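Local coordinates for tyrosinase (Aspergillus oryzae, PDB 6JU8), which probably oxidises L-tyrosine and L-dopa to L-dopaquinone with molecular oxygen at its dinuclear copper centre, at residues N99-P104 with F301-Y306; D25-Y30 with L170-T175; T76-V81 with L408-R413. The protein carries 1 engineered substitution. One frame throughout, in Å; residues are numbered along the deposited sequence.

Interaction 1 of 3, residues N99-P104 with F301-Y306; sequences NNYTFP and FSSTRY
Asn99 to Tyr101 and Ser303 to Arg305 run past each other in opposite directions. The CA atoms of Asn99 and Arg305 are 5.1 Å apart, and those of Tyr101 and Ser303 are 5.3 Å apart. Each segment contains a type I turn, Asn100 to Phe103 and Ser303 to Tyr306. Helix 103-129 begins as the first turn closes; helix 298-302 has ended where the second opens.

Arg305 carries most of the polar contact. Its NE donates to Asn99 O at 2.7 Å, with the oxygen near the guanidinium plane. NH1 adds a weak bond to the same carbonyl. The Asn100 amide stacks on one face of the guanidinium, the two planes only 7° apart, with Asn100 OD1 over its centre. Asn99 OD1 takes a short bond of 2.6 Å from Thr304 OG1, and these two side chains cross at about a right angle. Tyr101 CG lies beside its backbone N (chi1 -49°), and the ring extends to the second turn, where its OH comes 3.3 Å from Tyr306 CA. Ser302 OG lies at an edge of this ring and is bonded to Trp298 O. Ser303 OG accepts from Arg305 N in an ST turn and also bonds to Glu329.

Both segments belong to the common central domain of tyrosinase. Phe103 lies beside the copper ligands His107 and His332, and its CD2 is 3.4 Å from Ser302 O. That oxygen is buried without a hydrogen-bond partner. The chemistry is thus graded: charge and amides meet at the more exposed end, while Phe103 and Pro104 pack at the end near the coppers.

Interaction 2 of 3, residues D25-Y30 with L170-T175; sequences DIDDWY and LPILVT
The Tyr30 side chain crosses those of Ile172 and Leu173 at about a right angle. Its CD2 meets Ile172 CG2 at 3.9 Å, and CE1, across the ring, meets Leu173 CD1, also at 3.9 Å. Both methyls lie to the same side of the ring plane. The other methyl of Leu173, CD2, reaches the edge of the Trp29 indole at CZ3. One leucine fork therefore serves two aromatic rings. One turn back along the helix, Ile26 CG2 rests against Pro171 CB at 3.6 Å.

The polar centre is Asp27. Its CG stands beside the backbone N (chi1 -85°), which carries the carboxylate over to the loop. Ile172 N donates to Asp27 OD1 at 2.8 Å, on the syn side and 18° out of the carboxylate plane. A water gives OD1 a second bond at 2.7 Å and accepts from Leu173 N. Another water joins Asp27 OD2 to Leu170 O. OD1 directly and OD2 through water are tied to the loop backbone, which should limit rotation of this buried group. The chain then makes a short 3-10 turn over 173-175, where Thr175 N and OG1 both bond to Ile172 O.

Asp25 caps the N-terminus of helix 26-34 by accepting from Asp27 N and, weakly, Asp28 N. The contact joins the start of this helix to the loop between helix 135-144 and strand 178-182. Leu43 of helix 41-55 packs on Trp29, Tyr30 and Leu173, while helix 371-389 meets Ile26 and Pro171. The second subunit comes close too: its Asp249 bonds to Tyr30 OH and its Val250 packs on Ile172.

Interaction 3 of 3, residues T76-V81 with L408-R413; sequences TEWDGV and LRPFHR
A cis peptide bond precedes Pro410, and this proline ring sits against Trp78 and Val81. Pro410 CG comes 3.5 Å from Trp78 CE3, and Pro410 CB lies 3.8 Å from Val81 CG2. Both pairs of side chains cross at about a right angle. Trp78 and Val81 are the two ends of a type I' turn, closed by backbone bonds in both directions between them. They flank Asp79 and Gly80 at its corner.

Asp79 OD2 accepts from His412 ND1 at 2.8 Å with an N-H...O angle of 168°. The oxygen lies in the imidazole plane, but the donor comes from above the carboxylate plane, 46° out of it. A water also donates to Asp79 OD2 and accepts from His412 N, so the carboxylate holds the ring directly and the backbone N through the water. Tyr7 N is a third donor to this oxygen. Three donors around one carboxylate oxygen would be expected to stabilise its negative charge.

Val81 splits its methyls between partners. CG1, anti to the Val81 N (chi1 -177°), lies 3.4 Å from Arg409 NH2. CG2 turns to the imidazole, 3.6 Å from His412 CE1.

Glu77 OE1 accepts from Gly80 N inside the turn, and its other oxygen forms a salt bridge with Arg66. The contact joins the loop between helices 64-69 and 103-129 to the chain leading into strand 412-415. That strand pairs antiparallel with 420-423, whose Phe423 meets Val81, Arg409 and His412. On helix 103-129, Leu113 packs against both Trp78 and Phe411, and the Trp78 NE1 is held by Gln61 O.

In the fold
All three contacts are largely buried. Interaction 2 lies nearest the centre of the chain and also meets the second subunit. Interactions 1 and 3 lie on the opposite side of that centre and touch through Thr102 CB and Leu408 CD2, 4.1 Å apart. Both involve helix 103-129: interaction 1 includes its first residues, and interaction 3 packs on it. Helix 371-389 instead borders interactions 1 and 2. Each contact fixes a loop, but by different chemistry. Interaction 1 uses a guanidinium on a carbonyl and an amide, with an exposed arginine. Interactions 2 and 3 each use one carboxylate and bridging water, set among apolar side chains.

Interaction 1 of 3, residues N99-P104 with F301-Y306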
loop_
_atom_site.group_PDB
_atom_site.type_symbol
_atom_site.label_atom_id
_atom_site.label_comp_id
_atom_site.label_asym_id
_atom_site.label_seq_id
_atom_site.Cartn_x
_atom_site.Cartn_y
_atom_site.Cartn_z
ATOM N N ASN A 99 9.049 -27.012 -12.831
ATOM C CA ASN A 99 10.247 -27.599 -13.453
ATOM C C ASN A 99 9.948 -29.005 -13.956
ATOM O O ASN A 99 10.789 -29.903 -13.872
ATOM C CB ASN A 99 11.450 -27.628 -12.504
ATOM C CG ASN A 99 12.755 -27.824 -13.242
ATOM O OD1 ASN A 99 13.011 -27.201 -14.275
ATOM N ND2 ASN A 99 13.613 -28.721 -12.745
ATOM N N ASN A 100 8.751 -29.204 -14.506
ATOM C CA ASN A 100 8.473 -30.391 -15.317
ATOM C C ASN A 100 7.488 -30.030 -16.411
ATOM O O ASN A 100 6.799 -29.006 -16.325
ATOM C CB ASN A 100 7.941 -31.528 -14.449
ATOM C CG ASN A 100 8.178 -32.907 -15.027
ATOM O OD1 ASN A 100 8.761 -33.060 -16.113
ATOM N ND2 ASN A 100 7.724 -33.915 -14.297
ATOM N N TYR A 101 7.378 -30.899 -17.407
ATOM C CA TYR A 101 6.589 -30.622 -18.608
ATOM C C TYR A 101 5.092 -30.601 -18.370
ATOM O O TYR A 101 4.330 -30.141 -19.217
ATOM C CB TYR A 101 6.953 -31.636 -19.707
ATOM C CG TYR A 101 8.456 -31.712 -19.852
ATOM C CD1 TYR A 101 9.150 -30.622 -20.369
ATOM C CD2 TYR A 101 9.169 -32.840 -19.454
ATOM C CE1 TYR A 101 10.529 -30.670 -20.508
ATOM C CE2 TYR A 101 10.542 -32.888 -19.591
ATOM C CZ TYR A 101 11.215 -31.801 -20.105
ATOM O OH TYR A 101 12.582 -31.784 -20.258
ATOM N N THR A 102 4.649 -31.111 -17.223
ATOM C CA THR A 102 3.257 -31.000 -16.799
ATOM C C THR A 102 2.981 -29.691 -16.073
ATOM O O THR A 102 1.865 -29.490 -15.595
ATOM C CB THR A 102 2.906 -32.221 -15.915
ATOM O OG1 THR A 102 3.974 -32.356 -14.961
ATOM C CG2 THR A 102 2.786 -33.517 -16.712
ATOM N N PHE A 103 3.943 -28.781 -15.997
ATOM C CA PHE A 103 3.658 -27.469 -15.389
ATOM C C PHE A 103 2.420 -26.843 -15.996
ATOM O O PHE A 103 1.527 -26.399 -15.250
ATOM C CB PHE A 103 4.908 -26.580 -15.519
ATOM C CG PHE A 103 4.623 -25.104 -15.398
ATOM C CD1 PHE A 103 4.427 -24.538 -14.133
ATOM C CD2 PHE A 103 4.516 -24.294 -16.532
ATOM C CE1 PHE A 103 4.124 -23.200 -13.983
ATOM C CE2 PHE A 103 4.183 -22.951 -16.382
ATOM C CZ PHE A 103 3.959 -22.419 -15.118
ATOM N N PRO A 104 2.240 -26.733 -17.310
ATOM C CA PRO A 104 1.021 -26.053 -17.798
ATOM C C PRO A 104 -0.242 -26.834 -17.520
ATOM O O PRO A 104 -1.310 -26.230 -17.317
ATOM C CB PRO A 104 1.265 -25.950 -19.316
ATOM C CG PRO A 104 2.763 -26.047 -19.456
ATOM C CD PRO A 104 3.183 -27.059 -18.406
ATOM N N PHE A 301 8.754 -25.603 -24.936
ATOM C CA PHE A 301 7.788 -24.534 -24.657
ATOM C C PHE A 301 7.406 -24.538 -23.179
ATOM O O PHE A 301 7.293 -23.485 -22.551
ATOM C CB PHE A 301 6.537 -24.754 -25.514
ATOM C CG PHE A 301 5.352 -23.952 -25.063
ATOM C CD1 PHE A 301 5.258 -22.597 -25.372
ATOM C CD2 PHE A 301 4.351 -24.543 -24.304
ATOM C CE1 PHE A 301 4.213 -21.818 -24.902
ATOM C CE2 PHE A 301 3.283 -23.775 -23.866
ATOM C CZ PHE A 301 3.217 -22.429 -24.167
ATOM N N SER A 302 7.156 -25.725 -22.640
ATOM C CA SER A 302 6.392 -25.869 -21.412
ATOM C C SER A 302 7.175 -25.659 -20.124
ATOM O O SER A 302 6.540 -25.361 -19.096
ATOM C CB SER A 302 5.762 -27.290 -21.326
ATOM O OG SER A 302 6.774 -28.283 -21.318
ATOM N N SER A 303 8.490 -25.875 -20.118
ATOM C CA SER A 303 9.156 -26.010 -18.814
ATOM C C SER A 303 10.606 -25.590 -18.841
ATOM O O SER A 303 11.321 -25.798 -19.836
ATOM C CB SER A 303 9.069 -27.475 -18.340
ATOM O OG SER A 303 9.635 -27.659 -17.054
ATOM N N THR A 304 11.059 -25.130 -17.666
ATOM C CA THR A 304 12.486 -24.943 -17.404
ATOM C C THR A 304 13.246 -26.256 -17.417
ATOM O O THR A 304 14.488 -26.254 -17.500
ATOM C CB THR A 304 12.691 -24.235 -16.042
ATOM O OG1 THR A 304 11.937 -24.916 -15.042
ATOM C CG2 THR A 304 12.172 -22.801 -16.116
ATOM N N ARG A 305 12.593 -27.421 -17.363
ATOM C CA ARG A 305 13.346 -28.675 -17.304
ATOM C C ARG A 305 14.064 -28.993 -18.605
ATOM O O ARG A 305 15.043 -29.754 -18.607
ATOM C CB ARG A 305 12.412 -29.838 -16.917
ATOM C CG ARG A 305 13.185 -31.146 -16.761
ATOM C CD ARG A 305 12.320 -32.303 -16.337
ATOM N NE ARG A 305 11.814 -32.184 -14.976
ATOM C CZ ARG A 305 11.464 -33.210 -14.215
ATOM N NH1 ARG A 305 10.999 -32.960 -12.989
ATOM N NH2 ARG A 305 11.584 -34.468 -14.652
ATOM N N TYR A 306 13.563 -28.448 -19.725
ATOM C CA TYR A 306 14.080 -28.935 -21.012
ATOM C C TYR A 306 15.565 -28.668 -21.143
ATOM O O TYR A 306 16.308 -29.546 -21.556
ATOM C CB TYR A 306 13.334 -28.292 -22.181
ATOM C CG TYR A 306 13.537 -29.016 -23.493
ATOM C CD1 TYR A 306 12.698 -30.059 -23.860
ATOM C CD2 TYR A 306 14.563 -28.655 -24.368
ATOM C CE1 TYR A 306 12.857 -30.728 -25.055
ATOM C CE2 TYR A 306 14.725 -29.315 -25.576
ATOM C CZ TYR A 306 13.879 -30.350 -25.905
ATOM O OH TYR A 306 14.003 -31.033 -27.094
#

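Interaction 2 of 3, residues D25-Y30 with L170-T175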
loop_
_atom_site.group_PDB
_atom_site.type_symbol
_atom_site.label_atom_id
_atom_site.label_comp_id
_atom_site.label_asym_id
_atom_site.label_seq_id
_atom_site.Cartn_x
_atom_site.Cartn_y
_atom_site.Cartn_z
ATOM N N ASP A 25 -10.212 -10.533 -20.404
ATOM C CA ASP A 25 -9.141 -9.721 -19.823
ATOM C C ASP A 25 -9.726 -8.956 -18.650
ATOM O O ASP A 25 -10.751 -8.291 -18.763
ATOM C CB ASP A 25 -8.611 -8.791 -20.907
ATOM C CG ASP A 25 -7.545 -7.815 -20.468
ATOM O OD1 ASP A 25 -7.693 -7.163 -19.413
ATOM O OD2 ASP A 25 -6.562 -7.676 -21.232
ATOM N N ILE A 26 -9.106 -9.102 -17.486
ATOM C CA ILE A 26 -9.746 -8.552 -16.294
ATOM C C ILE A 26 -9.871 -7.038 -16.328
ATOM O O ILE A 26 -10.778 -6.503 -15.682
ATOM C CB ILE A 26 -8.988 -9.007 -15.027
ATOM C CG1 ILE A 26 -9.861 -8.720 -13.798
ATOM C CG2 ILE A 26 -7.601 -8.392 -14.961
ATOM C CD1 ILE A 26 -9.379 -9.286 -12.499
ATOM N N ASP A 27 -8.991 -6.325 -17.032
ATOM C CA ASP A 27 -9.166 -4.867 -17.133
ATOM C C ASP A 27 -10.332 -4.578 -18.069
ATOM O O ASP A 27 -11.170 -3.708 -17.773
ATOM C CB ASP A 27 -7.886 -4.194 -17.598
ATOM C CG ASP A 27 -6.919 -3.890 -16.482
ATOM O OD1 ASP A 27 -7.183 -4.170 -15.290
ATOM O OD2 ASP A 27 -5.837 -3.353 -16.814
ATOM N N ASP A 28 -10.411 -5.282 -19.212
ATOM C CA ASP A 28 -11.552 -5.087 -20.101
ATOM C C ASP A 28 -12.845 -5.366 -19.347
ATOM O O ASP A 28 -13.838 -4.637 -19.451
ATOM C CB ASP A 28 -11.496 -5.994 -21.335
ATOM C CG ASP A 28 -10.379 -5.689 -22.307
ATOM O OD1 ASP A 28 -9.746 -4.619 -22.184
ATOM O OD2 ASP A 28 -10.125 -6.559 -23.184
ATOM N N TRP A 29 -12.845 -6.471 -18.615
ATOM C CA TRP A 29 -14.042 -6.892 -17.889
ATOM C C TRP A 29 -14.427 -5.882 -16.827
ATOM O O TRP A 29 -15.609 -5.535 -16.708
ATOM C CB TRP A 29 -13.758 -8.253 -17.264
ATOM C CG TRP A 29 -14.826 -8.827 -16.412
ATOM C CD1 TRP A 29 -15.963 -9.487 -16.772
ATOM C CD2 TRP A 29 -14.819 -8.818 -14.970
ATOM N NE1 TRP A 29 -16.672 -9.870 -15.658
ATOM C CE2 TRP A 29 -15.998 -9.468 -14.531
ATOM C CE3 TRP A 29 -13.932 -8.298 -14.033
ATOM C CZ2 TRP A 29 -16.291 -9.611 -13.178
ATOM C CZ3 TRP A 29 -14.209 -8.432 -12.689
ATOM C CH2 TRP A 29 -15.391 -9.093 -12.285
ATOM N N TYR A 30 -13.456 -5.373 -16.070
ATOM C CA TYR A 30 -13.763 -4.387 -15.041
ATOM C C TYR A 30 -14.364 -3.146 -15.689
ATOM O O TYR A 30 -15.352 -2.601 -15.185
ATOM C CB TYR A 30 -12.503 -4.044 -14.210
ATOM C CG TYR A 30 -12.873 -3.018 -13.138
ATOM C CD1 TYR A 30 -13.634 -3.417 -12.046
ATOM C CD2 TYR A 30 -12.525 -1.683 -13.247
ATOM C CE1 TYR A 30 -14.009 -2.537 -11.047
ATOM C CE2 TYR A 30 -12.911 -0.788 -12.257
ATOM C CZ TYR A 30 -13.643 -1.215 -11.174
ATOM O OH TYR A 30 -14.059 -0.339 -10.193
ATOM N N LEU A 170 -0.272 -4.051 -13.151
ATOM C CA LEU A 170 -1.231 -4.924 -12.455
ATOM C C LEU A 170 -2.677 -4.555 -12.792
ATOM O O LEU A 170 -2.993 -3.410 -13.102
ATOM C CB LEU A 170 -1.075 -4.812 -10.936
ATOM C CG LEU A 170 0.266 -5.195 -10.334
ATOM C CD1 LEU A 170 0.217 -5.256 -8.806
ATOM C CD2 LEU A 170 0.825 -6.483 -10.887
ATOM N N PRO A 171 -3.609 -5.499 -12.703
ATOM C CA PRO A 171 -5.021 -5.167 -12.981
ATOM C C PRO A 171 -5.519 -3.998 -12.138
ATOM O O PRO A 171 -5.219 -3.882 -10.938
ATOM C CB PRO A 171 -5.769 -6.425 -12.508
ATOM C CG PRO A 171 -4.766 -7.521 -12.691
ATOM C CD PRO A 171 -3.425 -6.909 -12.309
ATOM N N ILE A 172 -6.362 -3.187 -12.775
ATOM C CA ILE A 172 -7.055 -2.118 -12.045
ATOM C C ILE A 172 -7.610 -2.642 -10.728
ATOM O O ILE A 172 -7.381 -2.092 -9.641
ATOM C CB ILE A 172 -8.190 -1.516 -12.892
ATOM C CG1 ILE A 172 -7.697 -0.876 -14.203
ATOM C CG2 ILE A 172 -8.972 -0.507 -12.082
ATOM C CD1 ILE A 172 -8.783 -0.691 -15.249
ATOM N N LEU A 173 -8.392 -3.720 -10.851
ATOM C CA LEU A 173 -9.176 -4.146 -9.683
ATOM C C LEU A 173 -8.255 -4.659 -8.596
ATOM O O LEU A 173 -8.562 -4.558 -7.406
ATOM C CB LEU A 173 -10.198 -5.190 -10.170
ATOM C CG LEU A 173 -11.147 -5.747 -9.125
ATOM C CD1 LEU A 173 -11.955 -4.639 -8.466
ATOM C CD2 LEU A 173 -12.102 -6.758 -9.771
ATOM N N VAL A 174 -7.101 -5.237 -8.960
ATOM C CA VAL A 174 -6.179 -5.745 -7.933
ATOM C C VAL A 174 -5.617 -4.625 -7.078
ATOM O O VAL A 174 -5.217 -4.852 -5.922
ATOM C CB VAL A 174 -5.095 -6.568 -8.649
ATOM C CG1 VAL A 174 -3.801 -6.673 -7.891
ATOM C CG2 VAL A 174 -5.610 -7.974 -8.990
ATOM N N THR A 175 -5.578 -3.401 -7.614
ATOM C CA THR A 175 -4.944 -2.287 -6.909
ATOM C C THR A 175 -5.941 -1.487 -6.080
ATOM O O THR A 175 -5.517 -0.504 -5.486
ATOM C CB THR A 175 -4.194 -1.345 -7.870
ATOM O OG1 THR A 175 -5.099 -0.664 -8.755
ATOM C CG2 THR A 175 -3.193 -2.139 -8.696
HETATM O O HOH W 1 -9.058 -4.964 -13.510
HETATM O O HOH W 2 -4.221 -1.895 -15.125
#

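Interaction 3 of 3, residues T76-V81 with L408-R413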
loop_
_atom_site.group_PDB
_atom_site.type_symbol
_atom_site.label_atom_id
_atom_site.label_comp_id
_atom_site.label_asym_id
_atom_site.label_seq_id
_atom_site.Cartn_x
_atom_site.Cartn_y
_atom_site.Cartn_z
ATOM N N THR A 76 -0.119 -29.795 3.370
ATOM C CA THR A 76 -1.018 -30.759 3.975
ATOM C C THR A 76 -1.809 -31.533 2.918
ATOM O O THR A 76 -1.756 -31.243 1.738
ATOM C CB THR A 76 -2.052 -30.094 4.912
ATOM O OG1 THR A 76 -2.988 -29.349 4.117
ATOM C CG2 THR A 76 -1.412 -29.118 5.885
ATOM N N GLU A 77 -2.596 -32.491 3.398
ATOM C CA GLU A 77 -3.560 -33.213 2.585
ATOM C C GLU A 77 -4.588 -32.272 1.977
ATOM O O GLU A 77 -4.877 -31.207 2.512
ATOM C CB GLU A 77 -4.265 -34.308 3.393
ATOM C CG GLU A 77 -5.350 -33.807 4.313
ATOM C CD GLU A 77 -6.712 -33.658 3.680
ATOM O OE1 GLU A 77 -7.177 -34.389 2.783
ATOM O OE2 GLU A 77 -7.397 -32.716 4.109
ATOM N N TRP A 78 -5.107 -32.700 0.824
ATOM C CA TRP A 78 -6.275 -32.054 0.243
ATOM C C TRP A 78 -7.087 -33.128 -0.475
ATOM O O TRP A 78 -6.508 -33.999 -1.135
ATOM C CB TRP A 78 -5.890 -30.906 -0.710
ATOM C CG TRP A 78 -7.119 -30.157 -1.143
ATOM C CD1 TRP A 78 -7.755 -29.151 -0.469
ATOM C CD2 TRP A 78 -7.869 -30.349 -2.353
ATOM N NE1 TRP A 78 -8.842 -28.727 -1.177
ATOM C CE2 TRP A 78 -8.941 -29.430 -2.343
ATOM C CE3 TRP A 78 -7.716 -31.212 -3.452
ATOM C CZ2 TRP A 78 -9.880 -29.345 -3.379
ATOM C CZ3 TRP A 78 -8.644 -31.120 -4.464
ATOM C CH2 TRP A 78 -9.693 -30.206 -4.427
ATOM N N ASP A 79 -8.400 -33.087 -0.336
ATOM C CA ASP A 79 -9.305 -34.026 -0.998
ATOM C C ASP A 79 -8.899 -35.481 -0.781
ATOM O O ASP A 79 -9.068 -36.342 -1.649
ATOM C CB ASP A 79 -9.461 -33.735 -2.486
ATOM C CG ASP A 79 -10.833 -34.141 -3.004
ATOM O OD1 ASP A 79 -11.793 -34.172 -2.192
ATOM O OD2 ASP A 79 -10.943 -34.425 -4.215
ATOM N N GLY A 80 -8.411 -35.777 0.432
ATOM C CA GLY A 80 -8.110 -37.161 0.752
ATOM C C GLY A 80 -6.785 -37.654 0.207
ATOM O O GLY A 80 -6.458 -38.832 0.377
ATOM N N VAL A 81 -6.030 -36.758 -0.418
ATOM C CA VAL A 81 -4.718 -37.088 -0.971
ATOM C C VAL A 81 -3.654 -36.591 -0.004
ATOM O O VAL A 81 -3.643 -35.395 0.327
ATOM C CB VAL A 81 -4.528 -36.408 -2.336
ATOM C CG1 VAL A 81 -3.193 -36.817 -2.944
ATOM C CG2 VAL A 81 -5.696 -36.679 -3.264
ATOM N N LEU A 408 -2.148 -35.964 -12.155
ATOM C CA LEU A 408 -2.085 -34.574 -11.691
ATOM C C LEU A 408 -2.777 -34.464 -10.348
ATOM O O LEU A 408 -3.840 -33.871 -10.160
ATOM C CB LEU A 408 -2.712 -33.672 -12.752
ATOM C CG LEU A 408 -2.102 -33.754 -14.143
ATOM C CD1 LEU A 408 -2.906 -32.919 -15.136
ATOM C CD2 LEU A 408 -0.647 -33.313 -14.126
ATOM N N ARG A 409 -2.113 -35.070 -9.351
ATOM C CA ARG A 409 -2.595 -35.045 -7.970
ATOM C C ARG A 409 -2.638 -33.606 -7.485
ATOM O O ARG A 409 -1.748 -32.818 -7.840
ATOM C CB ARG A 409 -1.649 -35.886 -7.095
ATOM C CG ARG A 409 -1.629 -37.367 -7.485
ATOM C CD ARG A 409 -0.809 -38.187 -6.479
ATOM N NE ARG A 409 0.198 -37.342 -5.851
ATOM C CZ ARG A 409 0.505 -37.317 -4.563
ATOM N NH1 ARG A 409 1.438 -36.498 -4.086
ATOM N NH2 ARG A 409 -0.130 -38.131 -3.719
ATOM N N PRO A 410 -3.604 -33.212 -6.669
ATOM C CA PRO A 410 -4.616 -34.041 -6.037
ATOM C C PRO A 410 -5.983 -34.006 -6.698
ATOM O O PRO A 410 -7.009 -34.266 -6.051
ATOM C CB PRO A 410 -4.693 -33.332 -4.661
ATOM C CG PRO A 410 -4.712 -31.881 -5.074
ATOM C CD PRO A 410 -3.663 -31.813 -6.165
ATOM N N PHE A 411 -6.032 -33.736 -7.992
ATOM C CA PHE A 411 -7.260 -33.370 -8.667
ATOM C C PHE A 411 -8.030 -34.588 -9.166
ATOM O O PHE A 411 -7.523 -35.315 -10.008
ATOM C CB PHE A 411 -6.946 -32.433 -9.831
ATOM C CG PHE A 411 -6.181 -31.193 -9.424
ATOM C CD1 PHE A 411 -6.626 -30.410 -8.361
ATOM C CD2 PHE A 411 -5.039 -30.808 -10.116
ATOM C CE1 PHE A 411 -5.927 -29.251 -8.011
ATOM C CE2 PHE A 411 -4.366 -29.651 -9.792
ATOM C CZ PHE A 411 -4.825 -28.867 -8.741
ATOM N N HIS A 412 -9.237 -34.758 -8.661
ATOM C CA HIS A 412 -10.085 -35.900 -8.999
ATOM C C HIS A 412 -11.122 -35.550 -10.063
ATOM O O HIS A 412 -11.644 -34.433 -10.112
ATOM C CB HIS A 412 -10.809 -36.412 -7.759
ATOM C CG HIS A 412 -9.877 -37.051 -6.774
ATOM N ND1 HIS A 412 -9.708 -36.538 -5.512
ATOM C CD2 HIS A 412 -9.108 -38.150 -6.827
ATOM C CE1 HIS A 412 -8.857 -37.281 -4.827
ATOM N NE2 HIS A 412 -8.482 -38.278 -5.609
ATOM N N ARG A 413 -11.438 -36.543 -10.890
ATOM C CA ARG A 413 -12.501 -36.422 -11.865
ATOM C C ARG A 413 -13.250 -37.748 -11.982
ATOM O O ARG A 413 -12.751 -38.810 -11.606
ATOM C CB ARG A 413 -11.977 -35.999 -13.233
ATOM C CG ARG A 413 -10.854 -36.890 -13.750
ATOM C CD ARG A 413 -10.304 -36.410 -15.079
ATOM N NE ARG A 413 -11.319 -36.380 -16.124
ATOM C CZ ARG A 413 -11.622 -37.427 -16.880
ATOM N NH1 ARG A 413 -11.014 -38.599 -16.741
ATOM N NH2 ARG A 413 -12.571 -37.270 -17.797
HETATM O O HOH W 3 -10.453 -33.058 -6.663
#